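Local coordinates for uncharacterized protein (Leptospirillum rubarum, PDB 3O2I), which is of unknown function but forms a two-chain assembly in which beta strands of the two subunits pair across the interface, at residues L77-S80 and K81-T85; G99-G102 and E103-K106; D54-Y57 and N58-E62. All blocks are in the same frame, centred on the assembly; numbering follows the deposited sequence.

Interaction 1. Residues L77-S80 and K81-T85; sequences LEVS and KYLVT
Lys-81 meets Leu-77 through its backbone and the start of its side chain: its N donates to Leu-77 O at 3.2 Å, while its CG rests 3.4 Å from Leu-77 O. With CG anti to the carbonyl carbon (chi1 -79°), the aliphatic stem lies back along the preceding turn before a bend at chi3 carries the amino group outward. Tyr-82 N follows one residue on, bonded to Glu-78 O at 3.1 Å, with a weak second bond to Val-79 O. Its CG stands anti to the backbone N (chi1 172°), which leads the ring away from 77-80, and Tyr-82 OH hydrogen-bonds to Glu-62 OE1. The i to i+4 bonds, with the weak i to i+3 one beside them, belong to helix 72-87, whose buried side packs on helix 53-63 and on strand 41-47. Leu-83 continues the helical series with the straightest of the bonds, N to Val-79 O at 3.0 Å and 174° at the hydrogen. Its CD1 also lies 4.5 Å from Val-79 CG1, a loose apolar contact one helical turn apart on the face that receives Leu-59 and Leu-60. Val-84 N bonds to Ser-80 O at 3.1 Å, and its CG2 branch lies beside that same oxygen at 3.5 Å. Ser-80 itself faces Ile-43 and Leu-45 of strand 41-47, while Glu-78 OE1 hydrogen-bonds to Ser-68 OG.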
# COMPACT_ATOMS: atom_id res chain seq x y z
N LEU B 77 -3.85 16.86 -2.35
CA LEU B 77 -5.18 16.59 -2.91
C LEU B 77 -5.24 16.96 -4.39
O LEU B 77 -5.89 16.28 -5.19
CB LEU B 77 -6.24 17.37 -2.14
CG LEU B 77 -6.39 17.01 -0.66
CD1 LEU B 77 -7.49 17.85 -0.03
CD2 LEU B 77 -6.67 15.51 -0.49
N GLU B 78 -4.56 18.05 -4.74
CA GLU B 78 -4.60 18.57 -6.11
C GLU B 78 -3.77 17.72 -7.06
O GLU B 78 -4.21 17.38 -8.15
CB GLU B 78 -4.16 20.05 -6.15
CG GLU B 78 -4.89 20.93 -5.13
CD GLU B 78 -4.94 22.40 -5.54
OE1 GLU B 78 -4.80 23.27 -4.64
OE2 GLU B 78 -5.12 22.68 -6.74
N VAL B 79 -2.55 17.38 -6.64
CA VAL B 79 -1.68 16.48 -7.39
C VAL B 79 -2.38 15.14 -7.68
O VAL B 79 -2.34 14.62 -8.80
CB VAL B 79 -0.37 16.23 -6.61
CG1 VAL B 79 0.46 15.14 -7.28
CG2 VAL B 79 0.42 17.53 -6.48
N SER B 80 -3.01 14.57 -6.65
CA SER B 80 -3.78 13.34 -6.82
C SER B 80 -4.82 13.50 -7.93
O SER B 80 -4.90 12.66 -8.84
CB SER B 80 -4.47 12.97 -5.50
OG SER B 80 -5.30 11.82 -5.67
N LYS B 81 -5.60 14.57 -7.86
CA LYS B 81 -6.65 14.85 -8.85
C LYS B 81 -6.11 14.91 -10.27
O LYS B 81 -6.80 14.52 -11.22
CB LYS B 81 -7.36 16.17 -8.53
CG LYS B 81 -8.39 16.09 -7.42
CD LYS B 81 -9.15 17.41 -7.31
CE LYS B 81 -9.93 17.71 -8.58
NZ LYS B 81 -10.62 19.04 -8.53
N TYR B 82 -4.89 15.41 -10.42
CA TYR B 82 -4.28 15.58 -11.73
C TYR B 82 -3.77 14.26 -12.30
O TYR B 82 -3.99 13.96 -13.48
CB TYR B 82 -3.16 16.63 -11.69
CG TYR B 82 -2.37 16.70 -12.98
CD1 TYR B 82 -2.85 17.43 -14.07
CD2 TYR B 82 -1.16 16.03 -13.11
CE1 TYR B 82 -2.13 17.48 -15.26
CE2 TYR B 82 -0.44 16.08 -14.29
CZ TYR B 82 -0.93 16.81 -15.36
OH TYR B 82 -0.21 16.84 -16.53
N LEU B 83 -3.09 13.47 -11.48
CA LEU B 83 -2.67 12.14 -11.90
C LEU B 83 -3.86 11.30 -12.35
O LEU B 83 -3.77 10.57 -13.34
CB LEU B 83 -1.91 11.42 -10.78
CG LEU B 83 -0.59 12.07 -10.35
CD1 LEU B 83 0.14 11.20 -9.33
CD2 LEU B 83 0.30 12.32 -11.55
N VAL B 84 -4.97 11.41 -11.63
CA VAL B 84 -6.16 10.64 -11.99
C VAL B 84 -6.73 11.08 -13.34
O VAL B 84 -6.99 10.25 -14.21
CB VAL B 84 -7.26 10.73 -10.90
CG1 VAL B 84 -8.62 10.30 -11.47
CG2 VAL B 84 -6.90 9.87 -9.69
N THR B 85 -6.91 12.39 -13.51
CA THR B 85 -7.54 12.93 -14.72
C THR B 85 -6.63 12.92 -15.95
O THR B 85 -7.07 12.62 -17.06
CB THR B 85 -8.02 14.37 -14.49
OG1 THR B 85 -9.07 14.37 -13.52
CG2 THR B 85 -8.54 14.97 -15.79

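Interaction 2. Residues G99-G102 and E103-K106; sequences GFPG and ELSK
The backbone folds back on itself in a type I beta turn from Pro-101 to Leu-104, closed by Leu-104 N bonding to Pro-101 O at 3.1 Å and 159° at the hydrogen, the donor standing well above the carbonyl plane. Leu-104 then reaches back over the end of the strand. Its CD2 methyl makes the apolar contacts, 4.2 Å from Pro-101 CD and 4.3 Å from Phe-100 CD1, where it meets the aromatic ring obliquely. The Leu-104 CB lies 3.3 Å from Pro-101 O, beside the turn's closing bond. On Glu-103, CG sits between the backbone N and the carbonyl carbon (chi1 70°), which places it 3.9 Å from Pro-101 CB; beyond CG the chain runs extended to its carboxylate. Phe-100 packs on Val-109 and Ile-113 of helix 106-117 and meets Trp-72 of the second subunit edge to face. Lys-106, which lines the dithiothreitol pocket, sends NZ to Phe-64 O, Ser-67 OG and Ser-68 O of that subunit. Gly-99 to Pro-101 pair in a parallel beta ladder with a strand of the second subunit, and the beta turn leads from this interface strand to a helix N-cap: Ser-105 OG accepts from Glu-108 N in the first turn of helix 106-117.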
# COMPACT_ATOMS: atom_id res chain seq x y z
N GLY B 99 1.22 -8.17 9.22
CA GLY B 99 2.60 -8.64 9.22
C GLY B 99 2.98 -9.56 10.37
O GLY B 99 2.39 -9.50 11.45
N PHE B 100 3.96 -10.42 10.14
CA PHE B 100 4.51 -11.32 11.15
C PHE B 100 6.01 -11.50 10.89
O PHE B 100 6.47 -11.31 9.76
CB PHE B 100 3.79 -12.69 11.16
CG PHE B 100 2.30 -12.60 11.41
CD1 PHE B 100 1.80 -12.38 12.69
CD2 PHE B 100 1.40 -12.75 10.36
CE1 PHE B 100 0.43 -12.29 12.92
CE2 PHE B 100 0.01 -12.66 10.59
CZ PHE B 100 -0.47 -12.43 11.87
N PRO B 101 6.78 -11.83 11.94
CA PRO B 101 8.16 -12.24 11.66
C PRO B 101 8.14 -13.43 10.69
O PRO B 101 7.28 -14.29 10.81
CB PRO B 101 8.66 -12.69 13.04
CG PRO B 101 7.85 -11.91 14.01
CD PRO B 101 6.50 -11.73 13.38
N GLY B 102 9.07 -13.45 9.74
CA GLY B 102 9.21 -14.59 8.84
C GLY B 102 9.50 -15.89 9.58
O GLY B 102 9.06 -16.97 9.17
N GLU B 103 10.23 -15.78 10.68
CA GLU B 103 10.61 -16.93 11.48
C GLU B 103 9.45 -17.53 12.27
O GLU B 103 9.57 -18.64 12.79
CB GLU B 103 11.71 -16.52 12.45
CG GLU B 103 11.21 -15.60 13.56
CD GLU B 103 12.28 -15.25 14.56
OE1 GLU B 103 12.72 -14.08 14.57
OE2 GLU B 103 12.68 -16.13 15.35
N LEU B 104 8.32 -16.82 12.35
CA LEU B 104 7.20 -17.24 13.21
C LEU B 104 6.49 -18.51 12.73
O LEU B 104 6.01 -18.57 11.60
CB LEU B 104 6.19 -16.10 13.38
CG LEU B 104 5.46 -16.09 14.74
CD1 LEU B 104 6.44 -15.90 15.87
CD2 LEU B 104 4.35 -15.05 14.82
N SER B 105 6.41 -19.53 13.58
CA SER B 105 5.74 -20.77 13.21
C SER B 105 4.28 -20.53 12.88
O SER B 105 3.67 -19.58 13.39
CB SER B 105 5.82 -21.80 14.36
OG SER B 105 4.92 -21.44 15.39
N LYS B 106 3.71 -21.39 12.04
CA LYS B 106 2.28 -21.32 11.72
C LYS B 106 1.39 -21.41 12.97
O LYS B 106 0.29 -20.85 13.01
CB LYS B 106 1.92 -22.43 10.73
CG LYS B 106 0.45 -22.48 10.32
CD LYS B 106 0.19 -23.65 9.37
CE LYS B 106 -1.24 -23.70 8.90
NZ LYS B 106 -1.44 -24.67 7.80

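Interaction 3. Residues D54-Y57 and N58-E62; sequences DEFY and NLLLE
Helix 53-63 carries this contact, an interface helix packed on two sides, one towards helix 72-87 and strand 28-35 of its own chain and one towards the second subunit. Asn-58 grips the carbonyl of Asp-54 twice: its backbone N donates to Asp-54 O at 2.9 Å with 166° at the hydrogen, and its side-chain ND2 reaches the same oxygen, also at 2.9 Å, but bent and therefore weak. The side chain folds back along the helix, chi1 -83°, and this brings ND2 to Asp-54 O. Leu-59 N bonds to Glu-55 O at 2.9 Å and adds a weak bond to Phe-56 O; its CG lies against Glu-55 O at 3.4 Å. Tyr-57 O receives weak bonds from Leu-60 N and, at 3.4 Å, from Leu-61 N, after which Glu-62 N to Asn-58 O, at 3.1 Å, restores the regular pattern. Between side chains, the CD2 branch of Leu-60 comes obliquely to the Phe-56 ring, 4.4 Å from CE1. With CG anti to its backbone N (chi1 -171°), that ring is carried to the sheet side, where it meets Tyr-30 edge to face and touches Leu-32. Tyr-57 instead stacks on Phe-116 of the second subunit, whose Leu-117 and Ile-113 pack on Asn-58 and Leu-61. Glu-55 OE1 turns back to Thr-52 N. Such a division is that of a subunit-interface helix, with Leu-59 and Leu-60 packed into its own subunit, Tyr-57, Asn-58 and Leu-61 against the partner, and Phe-56 meeting both, since it also packs on Ile-98 of the second subunit.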
# COMPACT_ATOMS: atom_id res chain seq x y z
N ASP B 54 11.94 8.50 -11.07
CA ASP B 54 12.14 9.82 -11.69
C ASP B 54 10.92 10.28 -12.48
O ASP B 54 10.52 11.44 -12.40
CB ASP B 54 13.38 9.82 -12.57
CG ASP B 54 14.64 9.88 -11.76
OD1 ASP B 54 14.53 10.07 -10.53
OD2 ASP B 54 15.74 9.74 -12.33
N GLU B 55 10.31 9.37 -13.23
CA GLU B 55 9.08 9.68 -13.95
C GLU B 55 7.99 10.11 -12.96
O GLU B 55 7.26 11.07 -13.19
CB GLU B 55 8.62 8.46 -14.76
CG GLU B 55 9.40 8.25 -16.07
CD GLU B 55 9.00 6.96 -16.77
OE1 GLU B 55 8.65 5.97 -16.08
OE2 GLU B 55 9.02 6.94 -18.01
N PHE B 56 7.90 9.37 -11.85
CA PHE B 56 6.95 9.67 -10.78
C PHE B 56 7.12 11.10 -10.23
O PHE B 56 6.15 11.85 -10.17
CB PHE B 56 7.09 8.61 -9.67
CG PHE B 56 6.04 8.68 -8.60
CD1 PHE B 56 4.83 9.32 -8.82
CD2 PHE B 56 6.25 8.08 -7.35
CE1 PHE B 56 3.86 9.39 -7.84
CE2 PHE B 56 5.29 8.13 -6.37
CZ PHE B 56 4.09 8.79 -6.60
N TYR B 57 8.34 11.46 -9.85
CA TYR B 57 8.64 12.83 -9.41
C TYR B 57 8.28 13.87 -10.47
O TYR B 57 7.69 14.90 -10.16
CB TYR B 57 10.10 12.98 -9.00
CG TYR B 57 10.37 12.58 -7.56
CD1 TYR B 57 10.70 11.27 -7.24
CD2 TYR B 57 10.28 13.51 -6.54
CE1 TYR B 57 10.94 10.90 -5.92
CE2 TYR B 57 10.52 13.16 -5.22
CZ TYR B 57 10.85 11.85 -4.92
OH TYR B 57 11.09 11.49 -3.61
N ASN B 58 8.65 13.60 -11.72
CA ASN B 58 8.30 14.47 -12.85
C ASN B 58 6.80 14.70 -13.04
O ASN B 58 6.38 15.78 -13.48
CB ASN B 58 8.92 13.96 -14.15
CG ASN B 58 10.36 14.39 -14.32
OD1 ASN B 58 10.66 15.58 -14.43
ND2 ASN B 58 11.28 13.43 -14.33
N LEU B 59 6.00 13.69 -12.71
CA LEU B 59 4.55 13.83 -12.74
C LEU B 59 4.06 14.92 -11.79
O LEU B 59 3.11 15.63 -12.10
CB LEU B 59 3.87 12.50 -12.41
CG LEU B 59 3.87 11.47 -13.53
CD1 LEU B 59 3.18 10.20 -13.08
CD2 LEU B 59 3.19 12.04 -14.77
N LEU B 60 4.69 15.03 -10.62
CA LEU B 60 4.31 16.05 -9.64
C LEU B 60 4.62 17.44 -10.18
O LEU B 60 3.83 18.37 -10.03
CB LEU B 60 5.00 15.84 -8.28
CG LEU B 60 4.91 14.48 -7.56
CD1 LEU B 60 5.16 14.63 -6.04
CD2 LEU B 60 3.60 13.77 -7.80
N LEU B 61 5.80 17.60 -10.79
CA LEU B 61 6.14 18.86 -11.44
C LEU B 61 5.03 19.24 -12.42
O LEU B 61 4.57 20.38 -12.43
CB LEU B 61 7.50 18.79 -12.14
CG LEU B 61 8.67 18.53 -11.19
CD1 LEU B 61 9.97 18.33 -11.95
CD2 LEU B 61 8.82 19.66 -10.18
N GLU B 62 4.57 18.27 -13.22
CA GLU B 62 3.50 18.54 -14.18
C GLU B 62 2.27 19.08 -13.46
O GLU B 62 1.75 20.13 -13.82
CB GLU B 62 3.14 17.29 -14.97
CG GLU B 62 4.08 16.96 -16.12
CD GLU B 62 3.61 15.75 -16.92
OE1 GLU B 62 2.40 15.67 -17.24
OE2 GLU B 62 4.44 14.87 -17.23

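Overall arrangement
Along the chain the order is interaction 3, interaction 1, interaction 2. Interactions 3 and 1 lie on successive helices, 53-63 and 72-87, with centres about 12 Å apart. They touch directly in helix-to-helix packing: Val-79 CG1 approaches Leu-60 CD2 to 3.5 Å. Interaction 2 sits across the chain's centre, its centre about 38 Å from that of interaction 1 and 37 Å from that of interaction 3, and touches neither within the chain. Across the interface, however, Phe-100 of interaction 2 packs on Tyr-57 of the second subunit, so interactions 2 and 3 meet between chains. The chain thus extends its strand 95-101 and helix 106-117 away from the two-helix part to pack against the partner.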